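PDB 7NVH: trehalose monomycolate exporter MmpL3 from Mycobacterium tuberculosis, which probably exports trehalose monomycolate, a mycolic acid carrier for the mycobacterial cell envelope, as a membrane transporter of the RND permease superfamily. Local coordinates for residues L215-A220 / I244-A249; G28-S33 / I223-A228; A178-R183 / V689-V694; G253-S258 / R672-A677. All coordinates share one frame; numbering follows the deposited sequence.

Following the chain from its N terminus, contact 2 opens first at residues 28-33, just before helix 34-37. Contact 3 opens next on helix 176-200, and contact 1 on helix 203-227. Contact 2 closes further along that same helix, so it crosses both of them. Contact 1 then closes at 244-249, a short loop of chain that brings helix 203-227 against the join of helices 237-246 and 248-265. Contact 4 starts a few residues later on helix 248-265 and closes only at 672-677, on helix 671-689; contact 3 closes just beyond, at 689-694. Contacts 1 and 4 therefore lie in series within the long loop of contact 3, and contacts 3 and 4 both tie the first MMPL half to the second.

Contact 1. Residues L215-A220 / I244-A249; sequences LCIAGA and IGLGIA
Cys216, which packs on Gly245 and Ala249, has its backbone O held by the N-H of Ala220 at 2.9 Å, an ordinary bond of helix 203-227. With its carbonyl engaged along the helix in this way, what it offers across the contact is its sulfur. SG stands anti to the backbone N (chi1 174°) and faces two small partners, 3.8 Å from Gly245 CA and 3.8 Å from Ala249 CB. A slim, polarisable thiol suits this place, where segment 244-249 presents little more than a methyl group and a methylene.

Ile217 makes the second half of the contact. Its CA comes within 5.1 Å of Gly245 CA, an approach that a glycine permits because no side chain stands between the backbones. The CG2 methyl does the touching: it lies beside the backbone N of its own residue and reaches the peptide of Gly245, 3.4 Å from Gly245 O, while its flank meets Leu246 CG at 3.8 Å. Cysteine and isoleucine thus both pack on Gly245, and Leu246 adds an apolar surface beside the isoleucine.

Segment 244-249 spans the join between helices 237-246 and 248-265, and its residues Ile244 and Ile248 pack on Val318 of helix 305-336. Between the two segments the attraction is that of close-fitting apolar surfaces, so shape rather than directional bonding probably sets how these helices lie together.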
loop_
_atom_site.group_PDB
_atom_site.type_symbol
_atom_site.label_atom_id
_atom_site.label_comp_id
_atom_site.label_asym_id
_atom_site.label_seq_id
_atom_site.Cartn_x
_atom_site.Cartn_y
_atom_site.Cartn_z
ATOM N N LEU A 215 -1.381 -0.151 -21.296
ATOM C CA LEU A 215 -2.405 0.878 -21.428
ATOM C C LEU A 215 -3.076 1.152 -20.089
ATOM O O LEU A 215 -3.385 2.305 -19.765
ATOM C CB LEU A 215 -3.437 0.455 -22.470
ATOM C CG LEU A 215 -3.011 0.562 -23.933
ATOM C CD1 LEU A 215 -4.152 0.147 -24.843
ATOM C CD2 LEU A 215 -2.551 1.970 -24.256
ATOM N N CYS A 216 -3.309 0.103 -19.300
ATOM C CA CYS A 216 -3.928 0.280 -17.992
ATOM C C CYS A 216 -3.041 1.099 -17.068
ATOM O O CYS A 216 -3.517 2.009 -16.384
ATOM C CB CYS A 216 -4.238 -1.081 -17.370
ATOM S SG CYS A 216 -4.855 -0.990 -15.678
ATOM N N ILE A 217 -1.741 0.794 -17.032
ATOM C CA ILE A 217 -0.861 1.546 -16.143
ATOM C C ILE A 217 -0.615 2.960 -16.649
ATOM O O ILE A 217 -0.319 3.849 -15.846
ATOM C CB ILE A 217 0.476 0.818 -15.901
ATOM C CG1 ILE A 217 1.425 0.992 -17.089
ATOM C CG2 ILE A 217 0.246 -0.642 -15.557
ATOM C CD1 ILE A 217 2.754 0.292 -16.913
ATOM N N ALA A 218 -0.723 3.203 -17.957
ATOM C CA ALA A 218 -0.633 4.578 -18.436
ATOM C C ALA A 218 -1.874 5.381 -18.065
ATOM O O ALA A 218 -1.767 6.485 -17.513
ATOM C CB ALA A 218 -0.419 4.597 -19.948
ATOM N N GLY A 219 -3.058 4.834 -18.341
ATOM C CA GLY A 219 -4.283 5.539 -18.025
ATOM C C GLY A 219 -4.534 5.707 -16.544
ATOM O O GLY A 219 -5.091 6.725 -16.125
ATOM N N ALA A 220 -4.142 4.726 -15.730
ATOM C CA ALA A 220 -4.311 4.858 -14.288
ATOM C C ALA A 220 -3.397 5.935 -13.724
ATOM O O ALA A 220 -3.797 6.685 -12.828
ATOM C CB ALA A 220 -4.051 3.517 -13.606
ATOM N N ILE A 244 -1.398 -3.387 -9.612
ATOM C CA ILE A 244 -2.758 -3.723 -10.027
ATOM C C ILE A 244 -2.985 -3.488 -11.512
ATOM O O ILE A 244 -4.026 -3.890 -12.044
ATOM C CB ILE A 244 -3.742 -2.925 -9.147
ATOM C CG1 ILE A 244 -3.418 -3.121 -7.665
ATOM C CG2 ILE A 244 -5.138 -3.428 -9.321
ATOM C CD1 ILE A 244 -3.171 -4.562 -7.263
ATOM N N GLY A 245 -2.038 -2.873 -12.209
ATOM C CA GLY A 245 -2.173 -2.698 -13.636
ATOM C C GLY A 245 -1.276 -3.631 -14.416
ATOM O O GLY A 245 -1.299 -3.632 -15.649
ATOM N N LEU A 246 -0.458 -4.414 -13.716
ATOM C CA LEU A 246 0.283 -5.470 -14.387
ATOM C C LEU A 246 0.041 -6.860 -13.825
ATOM O O LEU A 246 0.504 -7.832 -14.421
ATOM C CB LEU A 246 1.784 -5.168 -14.364
ATOM C CG LEU A 246 2.116 -3.859 -15.077
ATOM C CD1 LEU A 246 3.391 -3.269 -14.550
ATOM C CD2 LEU A 246 2.216 -4.088 -16.575
ATOM N N GLY A 247 -0.662 -6.992 -12.703
ATOM C CA GLY A 247 -1.066 -8.317 -12.287
ATOM C C GLY A 247 -2.460 -8.663 -12.760
ATOM O O GLY A 247 -2.643 -9.602 -13.537
ATOM N N ILE A 248 -3.452 -7.860 -12.373
ATOM C CA ILE A 248 -4.814 -8.232 -12.735
ATOM C C ILE A 248 -5.176 -7.695 -14.111
ATOM O O ILE A 248 -5.994 -8.296 -14.814
ATOM C CB ILE A 248 -5.823 -7.762 -11.678
ATOM C CG1 ILE A 248 -5.997 -6.253 -11.746
ATOM C CG2 ILE A 248 -5.361 -8.167 -10.293
ATOM C CD1 ILE A 248 -7.218 -5.777 -11.056
ATOM N N ALA A 249 -4.588 -6.574 -14.529
ATOM C CA ALA A 249 -4.803 -6.112 -15.892
ATOM C C ALA A 249 -4.226 -7.083 -16.907
ATOM O O ALA A 249 -4.650 -7.075 -18.067
ATOM C CB ALA A 249 -4.193 -4.727 -16.089
#

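Contact 2. Residues G28-S33 / I223-A228; sequences GVFGLS and IMRFLA
Phe30 and Arg225 share the main interaction, a CH-pi contact made by the aliphatic part of the arginine. Arg225 CG lies over one face of the Phe30 ring, 3.9 Å from its centroid and displaced toward the rim. Its chain leaves anti to the backbone N and bends at chi2 (69°), which brings the guanidinium to the CZ end of the phenylalanine. Phe30 CZ then lies above the centre of that group, with the two planes 27° apart. A long side chain with both methylenes and a flat end suits such a neighbour.

Van der Waals packing fills in the rest. Gly31, having no side chain, lets Arg225 CB come to 3.7 Å from its CA. Small Ser33 sets its CB in the guanidinium plane, 3.6 Å from Arg225 NE, and Phe30 CE2 brushes Phe226 CB at 4.2 Å.

Of the polar groups, Ser33 O is bonded by His37 ND1, whose side chain also touches Arg225. The contact lies on the surface, where the loop before helix 34-37 meets the end of helix 203-227. Beneath it Met224 packs on Leu34 and on Val233, close to where strands 38-39 and 233-234 pair in parallel, while Phe226 meets Phe230 edge-to-face.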
loop_
_atom_site.group_PDB
_atom_site.type_symbol
_atom_site.label_atom_id
_atom_site.label_comp_id
_atom_site.label_asym_id
_atom_site.label_seq_id
_atom_site.Cartn_x
_atom_site.Cartn_y
_atom_site.Cartn_z
ATOM N N GLY A 28 -2.149 9.209 -20.723
ATOM C CA GLY A 28 -1.055 8.676 -19.940
ATOM C C GLY A 28 0.163 9.569 -20.014
ATOM O O GLY A 28 0.975 9.604 -19.086
ATOM N N VAL A 29 0.304 10.295 -21.126
ATOM C CA VAL A 29 1.335 11.325 -21.192
ATOM C C VAL A 29 1.047 12.449 -20.207
ATOM O O VAL A 29 1.963 13.189 -19.831
ATOM C CB VAL A 29 1.490 11.894 -22.616
ATOM C CG1 VAL A 29 1.743 10.778 -23.613
ATOM C CG2 VAL A 29 0.275 12.708 -23.006
ATOM N N PHE A 30 -0.208 12.602 -19.782
ATOM C CA PHE A 30 -0.544 13.562 -18.739
ATOM C C PHE A 30 -0.127 13.074 -17.359
ATOM O O PHE A 30 0.150 13.892 -16.476
ATOM C CB PHE A 30 -2.042 13.851 -18.755
ATOM C CG PHE A 30 -2.487 14.812 -17.695
ATOM C CD1 PHE A 30 -1.992 16.101 -17.659
ATOM C CD2 PHE A 30 -3.406 14.426 -16.738
ATOM C CE1 PHE A 30 -2.405 16.988 -16.685
ATOM C CE2 PHE A 30 -3.822 15.307 -15.763
ATOM C CZ PHE A 30 -3.321 16.588 -15.736
ATOM N N GLY A 31 -0.079 11.760 -17.153
ATOM C CA GLY A 31 0.326 11.215 -15.873
ATOM C C GLY A 31 1.814 11.209 -15.623
ATOM O O GLY A 31 2.240 10.878 -14.512
ATOM N N LEU A 32 2.615 11.574 -16.625
ATOM C CA LEU A 32 4.061 11.625 -16.450
ATOM C C LEU A 32 4.476 12.650 -15.404
ATOM O O LEU A 32 5.590 12.567 -14.878
ATOM C CB LEU A 32 4.738 11.937 -17.783
ATOM C CG LEU A 32 4.772 10.807 -18.812
ATOM C CD1 LEU A 32 5.460 11.268 -20.085
ATOM C CD2 LEU A 32 5.461 9.583 -18.237
ATOM N N SER A 33 3.607 13.606 -15.093
ATOM C CA SER A 33 3.862 14.608 -14.070
ATOM C C SER A 33 3.425 14.154 -12.686
ATOM O O SER A 33 3.478 14.949 -11.743
ATOM C CB SER A 33 3.156 15.915 -14.429
ATOM O OG SER A 33 3.411 16.277 -15.774
ATOM N N ILE A 223 -5.070 9.150 -14.584
ATOM C CA ILE A 223 -6.196 9.411 -13.691
ATOM C C ILE A 223 -5.700 9.881 -12.331
ATOM O O ILE A 223 -6.262 10.808 -11.737
ATOM C CB ILE A 223 -7.085 8.161 -13.567
ATOM C CG1 ILE A 223 -7.941 7.987 -14.820
ATOM C CG2 ILE A 223 -7.976 8.254 -12.344
ATOM C CD1 ILE A 223 -8.516 6.600 -14.975
ATOM N N MET A 224 -4.650 9.244 -11.809
ATOM C CA MET A 224 -4.101 9.657 -10.521
ATOM C C MET A 224 -3.550 11.073 -10.583
ATOM O O MET A 224 -3.725 11.856 -9.644
ATOM C CB MET A 224 -3.022 8.678 -10.067
ATOM C CG MET A 224 -3.569 7.344 -9.617
ATOM S SD MET A 224 -5.001 7.549 -8.547
ATOM C CE MET A 224 -4.221 8.115 -7.040
ATOM N N ARG A 225 -2.873 11.420 -11.680
ATOM C CA ARG A 225 -2.399 12.788 -11.845
ATOM C C ARG A 225 -3.565 13.766 -11.904
ATOM O O ARG A 225 -3.478 14.881 -11.379
ATOM C CB ARG A 225 -1.537 12.900 -13.099
ATOM C CG ARG A 225 -1.226 14.325 -13.507
ATOM C CD ARG A 225 -0.286 14.987 -12.522
ATOM N NE ARG A 225 -0.025 16.376 -12.879
ATOM C CZ ARG A 225 -0.755 17.402 -12.460
ATOM N NH1 ARG A 225 -1.792 17.196 -11.662
ATOM N NH2 ARG A 225 -0.450 18.635 -12.834
ATOM N N PHE A 226 -4.665 13.364 -12.542
ATOM C CA PHE A 226 -5.855 14.207 -12.548
ATOM C C PHE A 226 -6.414 14.380 -11.141
ATOM O O PHE A 226 -6.876 15.466 -10.776
ATOM C CB PHE A 226 -6.917 13.619 -13.472
ATOM C CG PHE A 226 -8.156 14.456 -13.573
ATOM C CD1 PHE A 226 -8.099 15.737 -14.089
ATOM C CD2 PHE A 226 -9.375 13.965 -13.144
ATOM C CE1 PHE A 226 -9.235 16.510 -14.181
ATOM C CE2 PHE A 226 -10.514 14.734 -13.234
ATOM C CZ PHE A 226 -10.444 16.009 -13.752
ATOM N N LEU A 227 -6.391 13.313 -10.340
ATOM C CA LEU A 227 -6.887 13.396 -8.970
ATOM C C LEU A 227 -5.987 14.258 -8.098
ATOM O O LEU A 227 -6.460 14.867 -7.133
ATOM C CB LEU A 227 -7.016 11.997 -8.371
ATOM C CG LEU A 227 -8.256 11.196 -8.758
ATOM C CD1 LEU A 227 -8.161 9.782 -8.219
ATOM C CD2 LEU A 227 -9.512 11.879 -8.253
ATOM N N ALA A 228 -4.692 14.319 -8.413
ATOM C CA ALA A 228 -3.764 15.145 -7.652
ATOM C C ALA A 228 -4.008 16.633 -7.845
ATOM O O ALA A 228 -3.432 17.436 -7.106
ATOM C CB ALA A 228 -2.325 14.806 -8.034
#

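Contact 3. Residues A178-R183 / V689-V694; sequences ATDQRR and VFSDLV
Asp180 and Ser691 form the shortest link in a salt-bridge network joined to an ST turn, which ties helix 176-200 to the loop between helices 671-689 and 694-726. Ser691 OG is both donor and acceptor. It gives its proton to the syn lone pair of Asp180 OD2 at 2.6 Å, and it accepts the backbone N-H of Leu693 at 3.1 Å, nearly straight at 161°. A serine suits this place because one small hydroxyl can close the turn on its own chain and still reach across; Leu693, whose N-H is so satisfied, is the N-cap residue of helix 694-726.

The other carboxylate oxygen is taken one helical turn on. Arg183 NH1 donates to Asp180 OD1 at 2.8 Å, on the anti side and out of the carboxylate plane, and also makes a weak bond to Ala687 O. The arginine starts extended and bends at chi3 (-49°), which turns its guanidinium in beside the aspartate. There it serves two acids whose oxygens, Asp180 OD1 and Asp692 OD1, are 4.8 Å apart, so its positive charge probably offsets their repulsion.

Two backbone carbonyls here are satisfied by a lysine: Lys697 NZ bonds Ser691 O and, weakly, Val689 O. Leu693 also touches the bound detergent, lauryl maltose neopentyl glycol. Phe690 O lies over one face of the guanidinium without a hydrogen bond, whereas Asp692 OD1 approaches its edge in plane, a long salt bridge of 3.4 Å to Arg183 NH2.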
loop_
_atom_site.group_PDB
_atom_site.type_symbol
_atom_site.label_atom_id
_atom_site.label_comp_id
_atom_site.label_asym_id
_atom_site.label_seq_id
_atom_site.Cartn_x
_atom_site.Cartn_y
_atom_site.Cartn_z
ATOM N N ALA A 178 11.230 4.870 -7.306
ATOM C CA ALA A 178 11.817 4.843 -8.641
ATOM C C ALA A 178 12.630 3.575 -8.863
ATOM O O ALA A 178 12.580 2.982 -9.946
ATOM C CB ALA A 178 12.686 6.081 -8.856
ATOM N N THR A 179 13.389 3.149 -7.851
ATOM C CA THR A 179 14.157 1.916 -7.973
ATOM C C THR A 179 13.241 0.713 -8.148
ATOM O O THR A 179 13.543 -0.200 -8.924
ATOM C CB THR A 179 15.053 1.727 -6.751
ATOM O OG1 THR A 179 15.651 2.980 -6.398
ATOM C CG2 THR A 179 16.147 0.721 -7.050
ATOM N N ASP A 180 12.117 0.696 -7.431
ATOM C CA ASP A 180 11.166 -0.402 -7.571
ATOM C C ASP A 180 10.588 -0.454 -8.978
ATOM O O ASP A 180 10.465 -1.534 -9.564
ATOM C CB ASP A 180 10.050 -0.260 -6.540
ATOM C CG ASP A 180 10.445 -0.795 -5.185
ATOM O OD1 ASP A 180 11.504 -1.450 -5.100
ATOM O OD2 ASP A 180 9.704 -0.560 -4.207
ATOM N N GLN A 181 10.233 0.702 -9.539
ATOM C CA GLN A 181 9.685 0.725 -10.891
ATOM C C GLN A 181 10.736 0.333 -11.921
ATOM O O GLN A 181 10.420 -0.340 -12.907
ATOM C CB GLN A 181 9.108 2.102 -11.204
ATOM C CG GLN A 181 7.790 2.382 -10.508
ATOM C CD GLN A 181 6.892 3.304 -11.310
ATOM O OE1 GLN A 181 6.814 3.200 -12.534
ATOM N NE2 GLN A 181 6.207 4.209 -10.621
ATOM N N ARG A 182 11.988 0.748 -11.718
ATOM C CA ARG A 182 13.053 0.330 -12.625
ATOM C C ARG A 182 13.255 -1.179 -12.579
ATOM O O ARG A 182 13.361 -1.833 -13.625
ATOM C CB ARG A 182 14.351 1.057 -12.277
ATOM C CG ARG A 182 15.430 0.975 -13.343
ATOM C CD ARG A 182 15.056 1.788 -14.572
ATOM N NE ARG A 182 16.228 2.342 -15.244
ATOM C CZ ARG A 182 17.022 1.658 -16.062
ATOM N NH1 ARG A 182 16.776 0.382 -16.317
ATOM N NH2 ARG A 182 18.065 2.251 -16.628
ATOM N N ARG A 183 13.297 -1.752 -11.372
ATOM C CA ARG A 183 13.429 -3.200 -11.246
ATOM C C ARG A 183 12.257 -3.912 -11.895
ATOM O O ARG A 183 12.436 -4.925 -12.577
ATOM C CB ARG A 183 13.531 -3.603 -9.777
ATOM C CG ARG A 183 13.819 -5.082 -9.579
ATOM C CD ARG A 183 13.773 -5.479 -8.116
ATOM N NE ARG A 183 14.561 -4.585 -7.276
ATOM C CZ ARG A 183 14.037 -3.737 -6.399
ATOM N NH1 ARG A 183 12.723 -3.668 -6.249
ATOM N NH2 ARG A 183 14.827 -2.958 -5.674
ATOM N N VAL A 689 8.780 -7.584 -4.016
ATOM C CA VAL A 689 9.220 -8.136 -2.740
ATOM C C VAL A 689 10.678 -7.784 -2.487
ATOM O O VAL A 689 11.085 -7.531 -1.347
ATOM C CB VAL A 689 8.979 -9.656 -2.705
ATOM C CG1 VAL A 689 9.827 -10.316 -1.635
ATOM C CG2 VAL A 689 7.516 -9.940 -2.455
ATOM N N PHE A 690 11.483 -7.737 -3.543
ATOM C CA PHE A 690 12.891 -7.384 -3.438
ATOM C C PHE A 690 13.111 -5.889 -3.246
ATOM O O PHE A 690 14.243 -5.419 -3.402
ATOM C CB PHE A 690 13.642 -7.864 -4.680
ATOM C CG PHE A 690 13.776 -9.353 -4.764
ATOM C CD1 PHE A 690 13.718 -10.131 -3.622
ATOM C CD2 PHE A 690 13.959 -9.976 -5.983
ATOM C CE1 PHE A 690 13.841 -11.501 -3.694
ATOM C CE2 PHE A 690 14.083 -11.347 -6.061
ATOM C CZ PHE A 690 14.024 -12.110 -4.914
ATOM N N SER A 691 12.062 -5.140 -2.917
ATOM C CA SER A 691 12.163 -3.703 -2.732
ATOM C C SER A 691 13.046 -3.374 -1.531
ATOM O O SER A 691 13.376 -4.229 -0.706
ATOM C CB SER A 691 10.778 -3.094 -2.540
ATOM O OG SER A 691 10.870 -1.723 -2.202
ATOM N N ASP A 692 13.434 -2.105 -1.445
ATOM C CA ASP A 692 14.211 -1.600 -0.324
ATOM C C ASP A 692 13.348 -0.920 0.728
ATOM O O ASP A 692 13.888 -0.328 1.664
ATOM C CB ASP A 692 15.285 -0.629 -0.819
ATOM C CG ASP A 692 16.127 -1.213 -1.932
ATOM O OD1 ASP A 692 15.835 -0.928 -3.111
ATOM O OD2 ASP A 692 17.080 -1.960 -1.628
ATOM N N LEU A 693 12.030 -0.977 0.592
ATOM C CA LEU A 693 11.108 -0.420 1.572
ATOM C C LEU A 693 10.299 -1.562 2.168
ATOM O O LEU A 693 9.628 -2.296 1.436
ATOM C CB LEU A 693 10.196 0.623 0.930
ATOM C CG LEU A 693 9.168 1.297 1.833
ATOM C CD1 LEU A 693 9.828 1.833 3.085
ATOM C CD2 LEU A 693 8.473 2.412 1.082
ATOM N N VAL A 694 10.355 -1.701 3.495
ATOM C CA VAL A 694 9.713 -2.835 4.155
ATOM C C VAL A 694 8.209 -2.815 3.917
ATOM O O VAL A 694 7.582 -3.865 3.745
ATOM C CB VAL A 694 10.057 -2.842 5.654
ATOM C CG1 VAL A 694 9.314 -3.952 6.368
ATOM C CG2 VAL A 694 11.551 -3.004 5.845
#

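Contact 4. Residues G253-S258 / R672-A677; sequences GLFIVS and RIITAA
Phe255 and Ile673 meet where helices 248-265 and 671-689 pack antiparallel, their local axes 10.0 Å apart at 153°, in a helix pair that joins the two MMPL halves of the chain. From its CB the phenylalanine swings CG anti to its own carbonyl carbon, and CG already lies 3.9 Å from Ile673 CG2. That methyl sits over the ring centre, a CH-pi contact with the carbon 3.6 Å from the centroid and 12° off the normal. Along one side of the ring CD1 and CE1 remain under the same methyl; on the other, CE2 reaches Ala677 CB at 4.0 Å. At the tip, CZ meets Ile674 CG1 at 3.6 Å, this time near the ring plane. A flat aromatic suits a site that gives it a methyl to lie under and an aliphatic chain to abut; the ring also stacks with Phe644.

Beside it Leu254 drives CD2 against the other helix, 3.6 Å from Ala676 CB, where alanines leave room for a branched side chain. Ser258, compact enough to pack against the end of Ile673, places its CB 3.6 Å from Ile673 CD1, while Ser258 OG donates to Phe255 O at 2.8 Å from 35° above the carbonyl plane.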
loop_
_atom_site.group_PDB
_atom_site.type_symbol
_atom_site.label_atom_id
_atom_site.label_comp_id
_atom_site.label_asym_id
_atom_site.label_seq_id
_atom_site.Cartn_x
_atom_site.Cartn_y
_atom_site.Cartn_z
ATOM N N GLY A 253 -6.607 -9.922 -19.411
ATOM C CA GLY A 253 -6.237 -10.192 -20.787
ATOM C C GLY A 253 -5.966 -11.661 -21.030
ATOM O O GLY A 253 -6.351 -12.205 -22.065
ATOM N N LEU A 254 -5.305 -12.323 -20.081
ATOM C CA LEU A 254 -5.090 -13.762 -20.179
ATOM C C LEU A 254 -6.405 -14.502 -20.349
ATOM O O LEU A 254 -6.571 -15.293 -21.283
ATOM C CB LEU A 254 -4.362 -14.261 -18.933
ATOM C CG LEU A 254 -3.645 -15.606 -19.009
ATOM C CD1 LEU A 254 -2.528 -15.581 -20.019
ATOM C CD2 LEU A 254 -3.117 -15.976 -17.639
ATOM N N PHE A 255 -7.360 -14.244 -19.456
ATOM C CA PHE A 255 -8.624 -14.967 -19.504
ATOM C C PHE A 255 -9.380 -14.682 -20.793
ATOM O O PHE A 255 -9.895 -15.606 -21.433
ATOM C CB PHE A 255 -9.480 -14.627 -18.286
ATOM C CG PHE A 255 -9.101 -15.390 -17.053
ATOM C CD1 PHE A 255 -9.692 -16.608 -16.773
ATOM C CD2 PHE A 255 -8.145 -14.901 -16.184
ATOM C CE1 PHE A 255 -9.343 -17.318 -15.644
ATOM C CE2 PHE A 255 -7.790 -15.606 -15.055
ATOM C CZ PHE A 255 -8.390 -16.815 -14.783
ATOM N N ILE A 256 -9.435 -13.418 -21.210
ATOM C CA ILE A 256 -10.231 -13.084 -22.388
ATOM C C ILE A 256 -9.581 -13.619 -23.660
ATOM O O ILE A 256 -10.267 -14.155 -24.540
ATOM C CB ILE A 256 -10.477 -11.569 -22.449
ATOM C CG1 ILE A 256 -11.454 -11.181 -21.343
ATOM C CG2 ILE A 256 -11.029 -11.170 -23.801
ATOM C CD1 ILE A 256 -11.664 -9.716 -21.199
ATOM N N VAL A 257 -8.258 -13.500 -23.781
ATOM C CA VAL A 257 -7.573 -14.021 -24.959
ATOM C C VAL A 257 -7.684 -15.538 -25.015
ATOM O O VAL A 257 -7.900 -16.118 -26.086
ATOM C CB VAL A 257 -6.106 -13.556 -24.971
ATOM C CG1 VAL A 257 -5.309 -14.339 -25.994
ATOM C CG2 VAL A 257 -6.027 -12.072 -25.266
ATOM N N SER A 258 -7.538 -16.209 -23.869
ATOM C CA SER A 258 -7.676 -17.658 -23.848
ATOM C C SER A 258 -9.085 -18.080 -24.230
ATOM O O SER A 258 -9.268 -19.058 -24.962
ATOM C CB SER A 258 -7.313 -18.196 -22.467
ATOM O OG SER A 258 -8.363 -17.972 -21.547
ATOM N N ARG A 672 -5.096 -24.343 -16.400
ATOM C CA ARG A 672 -3.877 -23.755 -16.943
ATOM C C ARG A 672 -3.936 -22.236 -16.911
ATOM O O ARG A 672 -2.938 -21.574 -16.605
ATOM C CB ARG A 672 -3.643 -24.245 -18.370
ATOM C CG ARG A 672 -2.269 -23.906 -18.907
ATOM C CD ARG A 672 -2.221 -24.002 -20.419
ATOM N NE ARG A 672 -0.903 -24.412 -20.889
ATOM C CZ ARG A 672 -0.464 -24.230 -22.129
ATOM N NH1 ARG A 672 -1.238 -23.640 -23.028
ATOM N NH2 ARG A 672 0.752 -24.634 -22.469
ATOM N N ILE A 673 -5.098 -21.664 -17.225
ATOM C CA ILE A 673 -5.223 -20.213 -17.265
ATOM C C ILE A 673 -5.046 -19.621 -15.874
ATOM O O ILE A 673 -4.357 -18.609 -15.701
ATOM C CB ILE A 673 -6.572 -19.812 -17.887
ATOM C CG1 ILE A 673 -6.696 -20.399 -19.291
ATOM C CG2 ILE A 673 -6.700 -18.305 -17.943
ATOM C CD1 ILE A 673 -5.464 -20.196 -20.146
ATOM N N ILE A 674 -5.652 -20.239 -14.860
ATOM C CA ILE A 674 -5.518 -19.726 -13.502
ATOM C C ILE A 674 -4.093 -19.912 -13.002
ATOM O O ILE A 674 -3.553 -19.047 -12.304
ATOM C CB ILE A 674 -6.545 -20.392 -12.571
ATOM C CG1 ILE A 674 -7.944 -19.858 -12.869
ATOM C CG2 ILE A 674 -6.199 -20.127 -11.123
ATOM C CD1 ILE A 674 -9.003 -20.367 -11.925
ATOM N N THR A 675 -3.454 -21.031 -13.353
ATOM C CA THR A 675 -2.056 -21.219 -12.977
ATOM C C THR A 675 -1.173 -20.142 -13.593
ATOM O O THR A 675 -0.309 -19.572 -12.916
ATOM C CB THR A 675 -1.580 -22.608 -13.401
ATOM O OG1 THR A 675 -2.229 -23.601 -12.598
ATOM C CG2 THR A 675 -0.078 -22.736 -13.233
ATOM N N ALA A 676 -1.386 -19.839 -14.874
ATOM C CA ALA A 676 -0.592 -18.810 -15.534
ATOM C C ALA A 676 -0.847 -17.437 -14.926
ATOM O O ALA A 676 0.086 -16.648 -14.751
ATOM C CB ALA A 676 -0.888 -18.800 -17.032
ATOM N N ALA A 677 -2.105 -17.129 -14.606
ATOM C CA ALA A 677 -2.414 -15.842 -13.991
ATOM C C ALA A 677 -1.771 -15.719 -12.617
ATOM O O ALA A 677 -1.235 -14.660 -12.261
ATOM C CB ALA A 677 -3.928 -15.659 -13.894
#